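Local coordinates for disulfide isomerase DsbG N-terminal domain-containing protein (Helicobacter pylori, PDB 3TDG), which is a DsbG-like thiol oxidoreductase with a thioredoxin fold, which probably reduces or rearranges disulfide bonds in its protein substrates, at residues A[44-52]-A[63-74]; A[127-135]-A[240-251]. All blocks are in the same frame, centred on the assembly; numbering follows the deposited sequence.

How the contacts relate
Followed from the N terminus, the chain closes contact 1 first: helix 33-43 leads into strand 48-54, and a short connection brings strand 62-67 back beside it as a hairpin. The chain then adds strands 74-79 and 85-88 to that antiparallel sheet and enters the long helix 98-129. Contact 2 opens at the far end of this helix and closes a much larger loop, 104 residues long, when helix 235-249 returns to 127-135. The two contacts are thus in series, neither nested nor crossed, with centres about 33 Å apart. Contact 1 belongs to the N-terminal sheet, whereas contact 2 ties the end of the long helix into the thioredoxin-fold part.

Contact 1: residues A[44-52]-A[63-74]; sequences NKKVRILEI and MVVIEDPDTKYN
Arg48 and Glu67 face each other as a hydrogen-bonded pair in an antiparallel beta hairpin, strand 48-54 against strand 62-67, at one edge of the N-terminal four-stranded sheet. The hairpin contains a classic beta bulge: Leu50 and Glu51 both face Val65, whose O accepts Leu50 N at 2.9 Å and Glu51 N only weakly. The extra residue shifts the register by one.

The tightly packed side carries Val47, Ile49, Val64 and Ile66, beta-branched residues suited to extended backbone. Ile66 CG1 sits between its backbone N and carbonyl carbon (chi1 63°), and its CD1 lies 3.8 Å from Val47 CG1. Ile49 CG2 touches Val64 CG1 at 4.1 Å. Helix 33-43 covers this face through Val36 and Ile39, which meet Ile49 and Val47 respectively.

The other face is more polar at its Arg48 end. In Arg48 the bend at chi3 (59°) turns the guanidinium toward the neighbouring strand and places NE 3.2 Å from Glu67 OE1. That oxygen is met from above the carboxylate plane, the two flat groups standing 75° apart, and the two bonds from NH2 are weak. A long, flexible pair of opposite charge suits this exposed position. Farther along, Glu51 lies side by side with Val65, and its carboxylate forms salt bridges to Lys110 of helix 98-129 and to Lys53.

Beyond the strands, the turn holds itself together: Asp68 OD1 accepts Asp70 N and Thr71 N, forming an Asx turn and a wider Asx motif. A lysine is long enough to reach Asp68 from the loop before strand 48-54. Lys45 passes Pro69, and its NZ joins both aspartates in a salt-bridge network, with a longer bridge to Asp70 OD1 at 3.5 Å and a bond to the syn lone pair of Asp68 OD2 at 2.7 Å.

Contact 2: residues A[127-135]-A[240-251]; sequences IFNEIPADY and KVENTTKKIFES
Tyr135 lies against Thr244 where the loop after helix 98-129 packs on helix 235-249, a helix of the thioredoxin-fold part of the chain. With CG anti to the backbone N (chi1 -166°), the ring is carried toward the helix and turns one face to Thr244. From CB outward, CG, CD2 and CE2 each lie 4.0 Å from Thr244 CG2, while CD1 and CE1 come nearest to Thr244 OG1. That methyl is centred over one ring face, 3.8 Å from the centroid on the ring normal, a CH-pi contact. At the tip, OH touches Val241 CG2 at 3.6 Å and hydrogen-bonds to Val182 O, at the end of strand 177-182. Tyrosine suits this place because its flat ring offers a broad face to the Thr244 methyl while its hydroxyl bonds to a backbone carbonyl.

Threonine suits the other side, offering a methyl to the ring while its hydroxyl turns back to the helix. Thr244 OG1 donates to Lys240 O at 2.7 Å; that carbonyl also takes Thr244 N, from the opposite face of its plane.

Toward the end of the long helix, aliphatic contacts take over. The side chains of Ile127 and Ile248 cross at about a right angle, CG2 of Ile127 touching CG1 of Ile248 at 4.1 Å, and Ile127 CD1 also reaches Ser251 OG. Ile131 CD1 meets Ile248 CD1 at 4.1 Å. Val181 of strand 177-182 also touches Ile131 and Ile248, joining loop and helix to the sheet.

The outer end is ionic. Lys240, extended throughout, runs past Pro132 in the opposite direction until NZ meets Asp134 OD2 at 2.7 Å, on its syn side and 20° out of the carboxylate plane.

Contact 1: residues A[44-52]-A[63-74]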
# COMPACT_ATOMS: atom_id res chain seq x y z
N ASN A 44 0.16 1.97 -26.95
CA ASN A 44 -1.15 1.95 -27.57
C ASN A 44 -2.20 2.82 -26.84
O ASN A 44 -3.38 2.50 -26.82
CB ASN A 44 -1.68 0.52 -27.79
CG ASN A 44 -2.86 0.51 -28.75
OD1 ASN A 44 -2.83 1.19 -29.77
ND2 ASN A 44 -3.91 -0.22 -28.41
N LYS A 45 -1.73 3.91 -26.23
CA LYS A 45 -2.63 4.92 -25.69
C LYS A 45 -2.41 6.22 -26.45
O LYS A 45 -1.28 6.72 -26.55
CB LYS A 45 -2.37 5.15 -24.20
CG LYS A 45 -2.89 4.06 -23.30
CD LYS A 45 -2.44 4.31 -21.88
CE LYS A 45 -2.86 3.17 -20.98
NZ LYS A 45 -3.30 3.64 -19.65
N LYS A 46 -3.50 6.75 -27.01
CA LYS A 46 -3.47 8.06 -27.65
C LYS A 46 -3.84 9.12 -26.61
O LYS A 46 -5.02 9.24 -26.25
CB LYS A 46 -4.44 8.12 -28.84
CG LYS A 46 -4.40 9.46 -29.59
CD LYS A 46 -5.57 9.59 -30.54
CE LYS A 46 -5.40 10.79 -31.44
NZ LYS A 46 -6.71 11.05 -32.13
N VAL A 47 -2.84 9.86 -26.13
CA VAL A 47 -3.03 10.85 -25.05
C VAL A 47 -3.57 12.16 -25.61
O VAL A 47 -3.34 12.48 -26.77
CB VAL A 47 -1.71 11.13 -24.25
CG1 VAL A 47 -1.16 9.85 -23.64
CG2 VAL A 47 -0.66 11.82 -25.11
N ARG A 48 -4.27 12.91 -24.78
CA ARG A 48 -4.72 14.24 -25.15
C ARG A 48 -3.87 15.27 -24.42
O ARG A 48 -3.70 15.17 -23.21
CB ARG A 48 -6.20 14.40 -24.79
CG ARG A 48 -6.85 15.65 -25.36
CD ARG A 48 -8.38 15.55 -25.30
NE ARG A 48 -8.85 15.39 -23.92
CZ ARG A 48 -9.11 16.39 -23.08
NH1 ARG A 48 -8.98 17.66 -23.46
NH2 ARG A 48 -9.52 16.12 -21.84
N ILE A 49 -3.33 16.25 -25.14
CA ILE A 49 -2.48 17.28 -24.53
C ILE A 49 -3.35 18.37 -23.90
O ILE A 49 -4.22 18.93 -24.57
CB ILE A 49 -1.51 17.92 -25.57
CG1 ILE A 49 -0.52 16.88 -26.09
CG2 ILE A 49 -0.76 19.12 -24.96
CD1 ILE A 49 0.24 17.33 -27.33
N LEU A 50 -3.12 18.67 -22.62
CA LEU A 50 -3.93 19.66 -21.89
C LEU A 50 -3.23 21.00 -21.64
O LEU A 50 -3.87 22.04 -21.61
CB LEU A 50 -4.42 19.11 -20.55
CG LEU A 50 -5.12 17.75 -20.53
CD1 LEU A 50 -5.08 17.20 -19.11
CD2 LEU A 50 -6.55 17.84 -21.04
N GLU A 51 -1.91 20.97 -21.45
CA GLU A 51 -1.19 22.14 -20.97
C GLU A 51 0.28 22.06 -21.40
O GLU A 51 0.91 21.00 -21.30
CB GLU A 51 -1.31 22.19 -19.44
CG GLU A 51 -0.89 23.49 -18.78
CD GLU A 51 -0.77 23.37 -17.26
OE1 GLU A 51 -1.50 22.57 -16.63
OE2 GLU A 51 0.08 24.08 -16.68
N ILE A 52 0.81 23.17 -21.90
CA ILE A 52 2.25 23.28 -22.21
C ILE A 52 2.83 24.53 -21.56
O ILE A 52 2.28 25.62 -21.72
CB ILE A 52 2.53 23.31 -23.74
CG1 ILE A 52 1.97 22.05 -24.43
CG2 ILE A 52 4.04 23.44 -24.01
CD1 ILE A 52 1.76 22.22 -25.96
N MET A 63 7.31 21.71 -20.07
CA MET A 63 6.41 21.01 -19.16
C MET A 63 5.09 20.77 -19.89
O MET A 63 4.46 21.71 -20.38
CB MET A 63 6.19 21.84 -17.90
CG MET A 63 5.76 21.04 -16.68
SD MET A 63 4.00 20.73 -16.64
CE MET A 63 3.36 22.38 -16.33
N VAL A 64 4.69 19.50 -19.98
CA VAL A 64 3.45 19.10 -20.64
C VAL A 64 2.60 18.23 -19.71
O VAL A 64 3.11 17.28 -19.08
CB VAL A 64 3.73 18.32 -21.95
CG1 VAL A 64 2.44 17.98 -22.69
CG2 VAL A 64 4.66 19.12 -22.88
N VAL A 65 1.32 18.56 -19.59
CA VAL A 65 0.35 17.69 -18.93
C VAL A 65 -0.55 17.06 -19.99
O VAL A 65 -1.00 17.75 -20.92
CB VAL A 65 -0.47 18.45 -17.86
CG1 VAL A 65 -1.48 17.51 -17.15
CG2 VAL A 65 0.49 19.05 -16.83
N ILE A 66 -0.77 15.75 -19.86
CA ILE A 66 -1.58 14.98 -20.79
C ILE A 66 -2.69 14.27 -20.03
O ILE A 66 -2.61 14.14 -18.82
CB ILE A 66 -0.73 13.95 -21.62
CG1 ILE A 66 -0.06 12.89 -20.74
CG2 ILE A 66 0.29 14.66 -22.54
CD1 ILE A 66 -1.01 11.71 -20.35
N GLU A 67 -3.73 13.84 -20.75
CA GLU A 67 -4.79 13.03 -20.18
C GLU A 67 -4.67 11.61 -20.72
O GLU A 67 -4.61 11.42 -21.92
CB GLU A 67 -6.15 13.59 -20.59
CG GLU A 67 -7.32 12.84 -19.97
CD GLU A 67 -8.62 13.18 -20.66
OE1 GLU A 67 -8.74 12.95 -21.89
OE2 GLU A 67 -9.53 13.68 -19.97
N ASP A 68 -4.60 10.63 -19.82
CA ASP A 68 -4.60 9.22 -20.22
C ASP A 68 -6.02 8.88 -20.75
O ASP A 68 -6.99 9.13 -20.06
CB ASP A 68 -4.23 8.37 -18.99
CG ASP A 68 -4.25 6.86 -19.27
OD1 ASP A 68 -5.19 6.36 -19.91
OD2 ASP A 68 -3.32 6.18 -18.81
N PRO A 69 -6.14 8.34 -21.98
CA PRO A 69 -7.52 8.16 -22.50
C PRO A 69 -8.31 7.04 -21.80
O PRO A 69 -9.51 6.98 -21.96
CB PRO A 69 -7.28 7.82 -23.97
CG PRO A 69 -5.98 7.02 -23.93
CD PRO A 69 -5.13 7.79 -22.91
N ASP A 70 -7.64 6.18 -21.04
CA ASP A 70 -8.32 5.09 -20.34
C ASP A 70 -8.76 5.49 -18.92
O ASP A 70 -9.93 5.35 -18.58
CB ASP A 70 -7.44 3.82 -20.28
CG ASP A 70 -7.01 3.33 -21.68
OD1 ASP A 70 -5.90 2.78 -21.82
OD2 ASP A 70 -7.79 3.51 -22.63
N THR A 71 -7.82 5.99 -18.12
CA THR A 71 -8.08 6.33 -16.73
C THR A 71 -8.59 7.76 -16.55
O THR A 71 -9.15 8.09 -15.50
CB THR A 71 -6.81 6.18 -15.90
OG1 THR A 71 -5.81 7.07 -16.43
CG2 THR A 71 -6.29 4.71 -15.90
N LYS A 72 -8.40 8.59 -17.58
CA LYS A 72 -8.64 10.04 -17.52
C LYS A 72 -7.71 10.78 -16.52
O LYS A 72 -7.88 11.98 -16.30
CB LYS A 72 -10.13 10.39 -17.25
CG LYS A 72 -11.15 9.63 -18.11
CD LYS A 72 -10.96 9.95 -19.58
CE LYS A 72 -11.91 9.12 -20.43
NZ LYS A 72 -11.46 9.20 -21.84
N TYR A 73 -6.74 10.07 -15.95
CA TYR A 73 -5.72 10.68 -15.09
C TYR A 73 -4.92 11.72 -15.87
O TYR A 73 -4.61 11.52 -17.06
CB TYR A 73 -4.79 9.63 -14.48
CG TYR A 73 -5.47 8.72 -13.49
CD1 TYR A 73 -6.58 9.16 -12.76
CD2 TYR A 73 -4.99 7.43 -13.24
CE1 TYR A 73 -7.20 8.34 -11.83
CE2 TYR A 73 -5.62 6.60 -12.31
CZ TYR A 73 -6.73 7.06 -11.62
OH TYR A 73 -7.37 6.27 -10.70
N ASN A 74 -4.63 12.84 -15.21
CA ASN A 74 -3.77 13.87 -15.77
C ASN A 74 -2.34 13.56 -15.37
O ASN A 74 -2.07 13.35 -14.19
CB ASN A 74 -4.15 15.26 -15.27
CG ASN A 74 -5.47 15.76 -15.85
OD1 ASN A 74 -6.32 14.98 -16.30
ND2 ASN A 74 -5.65 17.06 -15.81

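Contact 2: residues A[127-135]-A[240-251]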
# COMPACT_ATOMS: atom_id res chain seq x y z
N ILE A 127 -19.04 0.80 -7.58
CA ILE A 127 -19.98 0.43 -6.51
C ILE A 127 -21.39 0.26 -7.06
O ILE A 127 -22.01 -0.78 -6.86
CB ILE A 127 -19.95 1.40 -5.31
CG1 ILE A 127 -18.65 1.19 -4.52
CG2 ILE A 127 -21.19 1.19 -4.40
CD1 ILE A 127 -18.31 2.33 -3.58
N PHE A 128 -21.88 1.26 -7.78
CA PHE A 128 -23.23 1.22 -8.32
C PHE A 128 -23.47 0.19 -9.43
O PHE A 128 -24.60 -0.29 -9.59
CB PHE A 128 -23.70 2.61 -8.72
CG PHE A 128 -23.86 3.51 -7.55
CD1 PHE A 128 -24.88 3.28 -6.62
CD2 PHE A 128 -22.97 4.56 -7.32
CE1 PHE A 128 -25.03 4.08 -5.50
CE2 PHE A 128 -23.10 5.37 -6.20
CZ PHE A 128 -24.13 5.13 -5.28
N ASN A 129 -22.42 -0.13 -10.19
CA ASN A 129 -22.48 -1.16 -11.24
C ASN A 129 -22.47 -2.56 -10.67
O ASN A 129 -22.88 -3.49 -11.33
CB ASN A 129 -21.33 -1.00 -12.24
CG ASN A 129 -21.45 0.26 -13.07
OD1 ASN A 129 -22.56 0.72 -13.38
ND2 ASN A 129 -20.31 0.84 -13.43
N GLU A 130 -21.96 -2.70 -9.45
CA GLU A 130 -21.87 -4.00 -8.80
C GLU A 130 -23.15 -4.40 -8.02
O GLU A 130 -23.27 -5.55 -7.58
CB GLU A 130 -20.63 -3.98 -7.90
CG GLU A 130 -20.52 -5.04 -6.80
CD GLU A 130 -19.32 -4.76 -5.88
OE1 GLU A 130 -19.35 -3.77 -5.10
OE2 GLU A 130 -18.33 -5.53 -5.94
N ILE A 131 -24.08 -3.47 -7.84
CA ILE A 131 -25.36 -3.75 -7.14
C ILE A 131 -26.26 -4.64 -8.03
O ILE A 131 -26.41 -4.34 -9.22
CB ILE A 131 -26.10 -2.42 -6.80
CG1 ILE A 131 -25.30 -1.61 -5.76
CG2 ILE A 131 -27.52 -2.65 -6.30
CD1 ILE A 131 -25.80 -0.16 -5.62
N PRO A 132 -26.85 -5.73 -7.48
CA PRO A 132 -27.70 -6.57 -8.34
C PRO A 132 -28.69 -5.74 -9.14
O PRO A 132 -29.21 -4.71 -8.66
CB PRO A 132 -28.42 -7.49 -7.34
CG PRO A 132 -27.45 -7.62 -6.22
CD PRO A 132 -26.73 -6.28 -6.11
N ALA A 133 -28.94 -6.16 -10.38
CA ALA A 133 -29.70 -5.37 -11.34
C ALA A 133 -31.15 -5.08 -10.95
O ALA A 133 -31.73 -4.07 -11.39
CB ALA A 133 -29.65 -6.04 -12.70
N ASP A 134 -31.75 -5.96 -10.15
CA ASP A 134 -33.12 -5.76 -9.69
C ASP A 134 -33.19 -5.00 -8.35
O ASP A 134 -34.27 -4.69 -7.87
CB ASP A 134 -33.84 -7.11 -9.56
CG ASP A 134 -33.15 -8.05 -8.60
OD1 ASP A 134 -33.85 -8.83 -7.93
OD2 ASP A 134 -31.91 -8.02 -8.49
N TYR A 135 -32.03 -4.71 -7.75
CA TYR A 135 -31.99 -4.19 -6.39
C TYR A 135 -32.47 -2.73 -6.31
O TYR A 135 -33.34 -2.39 -5.47
CB TYR A 135 -30.60 -4.39 -5.77
CG TYR A 135 -30.61 -4.18 -4.27
CD1 TYR A 135 -30.74 -5.27 -3.40
CD2 TYR A 135 -30.51 -2.91 -3.72
CE1 TYR A 135 -30.76 -5.11 -2.05
CE2 TYR A 135 -30.54 -2.72 -2.34
CZ TYR A 135 -30.66 -3.83 -1.51
OH TYR A 135 -30.68 -3.68 -0.15
N LYS A 240 -29.67 -11.13 0.81
CA LYS A 240 -29.37 -10.30 -0.36
C LYS A 240 -29.15 -8.83 0.06
O LYS A 240 -28.19 -8.17 -0.38
CB LYS A 240 -30.49 -10.40 -1.39
CG LYS A 240 -30.14 -9.75 -2.69
CD LYS A 240 -31.32 -9.62 -3.61
CE LYS A 240 -30.83 -9.58 -5.06
NZ LYS A 240 -31.88 -9.21 -6.03
N VAL A 241 -30.05 -8.33 0.92
CA VAL A 241 -29.88 -7.00 1.53
C VAL A 241 -28.55 -6.88 2.27
O VAL A 241 -27.81 -5.90 2.07
CB VAL A 241 -31.07 -6.63 2.46
CG1 VAL A 241 -30.74 -5.44 3.36
CG2 VAL A 241 -32.33 -6.36 1.63
N GLU A 242 -28.25 -7.86 3.13
CA GLU A 242 -27.02 -7.83 3.93
C GLU A 242 -25.77 -7.82 3.05
O GLU A 242 -24.86 -7.06 3.33
CB GLU A 242 -26.97 -8.98 4.96
CG GLU A 242 -27.96 -8.80 6.13
CD GLU A 242 -28.06 -10.03 7.06
OE1 GLU A 242 -28.68 -9.90 8.13
OE2 GLU A 242 -27.52 -11.11 6.72
N ASN A 243 -25.75 -8.65 2.00
CA ASN A 243 -24.62 -8.72 1.06
C ASN A 243 -24.47 -7.48 0.20
O ASN A 243 -23.37 -6.97 0.01
CB ASN A 243 -24.72 -9.96 0.15
CG ASN A 243 -24.62 -11.29 0.93
OD1 ASN A 243 -24.33 -11.31 2.13
ND2 ASN A 243 -24.87 -12.39 0.23
N THR A 244 -25.59 -6.99 -0.34
CA THR A 244 -25.57 -5.79 -1.16
C THR A 244 -25.07 -4.58 -0.35
O THR A 244 -24.22 -3.80 -0.82
CB THR A 244 -26.95 -5.51 -1.78
OG1 THR A 244 -27.41 -6.68 -2.46
CG2 THR A 244 -26.89 -4.36 -2.78
N THR A 245 -25.57 -4.45 0.88
CA THR A 245 -25.25 -3.33 1.77
C THR A 245 -23.77 -3.37 2.16
O THR A 245 -23.08 -2.34 2.10
CB THR A 245 -26.16 -3.36 3.03
OG1 THR A 245 -27.53 -3.22 2.63
CG2 THR A 245 -25.81 -2.23 4.01
N LYS A 246 -23.29 -4.54 2.57
CA LYS A 246 -21.87 -4.73 2.92
C LYS A 246 -20.92 -4.21 1.85
O LYS A 246 -19.91 -3.59 2.18
CB LYS A 246 -21.54 -6.20 3.17
CG LYS A 246 -21.68 -6.66 4.62
CD LYS A 246 -20.87 -7.94 4.90
CE LYS A 246 -19.39 -7.74 4.56
NZ LYS A 246 -18.51 -8.68 5.33
N LYS A 247 -21.26 -4.45 0.59
CA LYS A 247 -20.40 -4.14 -0.56
C LYS A 247 -20.45 -2.67 -0.97
O LYS A 247 -19.47 -2.12 -1.51
CB LYS A 247 -20.78 -5.02 -1.77
CG LYS A 247 -20.17 -6.43 -1.75
CD LYS A 247 -20.68 -7.28 -2.93
CE LYS A 247 -20.03 -8.66 -2.97
NZ LYS A 247 -20.74 -9.61 -2.07
N ILE A 248 -21.60 -2.04 -0.76
CA ILE A 248 -21.72 -0.60 -0.94
C ILE A 248 -20.80 0.13 0.05
O ILE A 248 -20.10 1.04 -0.35
CB ILE A 248 -23.17 -0.13 -0.78
CG1 ILE A 248 -24.01 -0.61 -1.96
CG2 ILE A 248 -23.24 1.40 -0.70
CD1 ILE A 248 -25.50 -0.72 -1.62
N PHE A 249 -20.78 -0.30 1.30
CA PHE A 249 -20.08 0.43 2.36
C PHE A 249 -18.66 -0.08 2.67
O PHE A 249 -17.96 0.52 3.48
CB PHE A 249 -20.93 0.46 3.65
CG PHE A 249 -22.20 1.26 3.52
CD1 PHE A 249 -22.18 2.65 3.67
CD2 PHE A 249 -23.40 0.64 3.21
CE1 PHE A 249 -23.36 3.39 3.52
CE2 PHE A 249 -24.58 1.37 3.06
CZ PHE A 249 -24.57 2.74 3.21
N GLU A 250 -18.26 -1.16 2.02
CA GLU A 250 -16.98 -1.83 2.24
C GLU A 250 -15.73 -0.95 2.15
O GLU A 250 -14.89 -0.98 3.02
CB GLU A 250 -16.83 -2.94 1.21
CG GLU A 250 -16.13 -4.15 1.72
CD GLU A 250 -16.50 -5.38 0.92
OE1 GLU A 250 -16.42 -5.32 -0.33
OE2 GLU A 250 -16.90 -6.38 1.55
N SER A 251 -15.61 -0.19 1.07
CA SER A 251 -14.38 0.55 0.76
C SER A 251 -14.25 1.82 1.59
O SER A 251 -13.15 2.34 1.78
CB SER A 251 -14.38 0.93 -0.71
OG SER A 251 -15.49 1.77 -0.98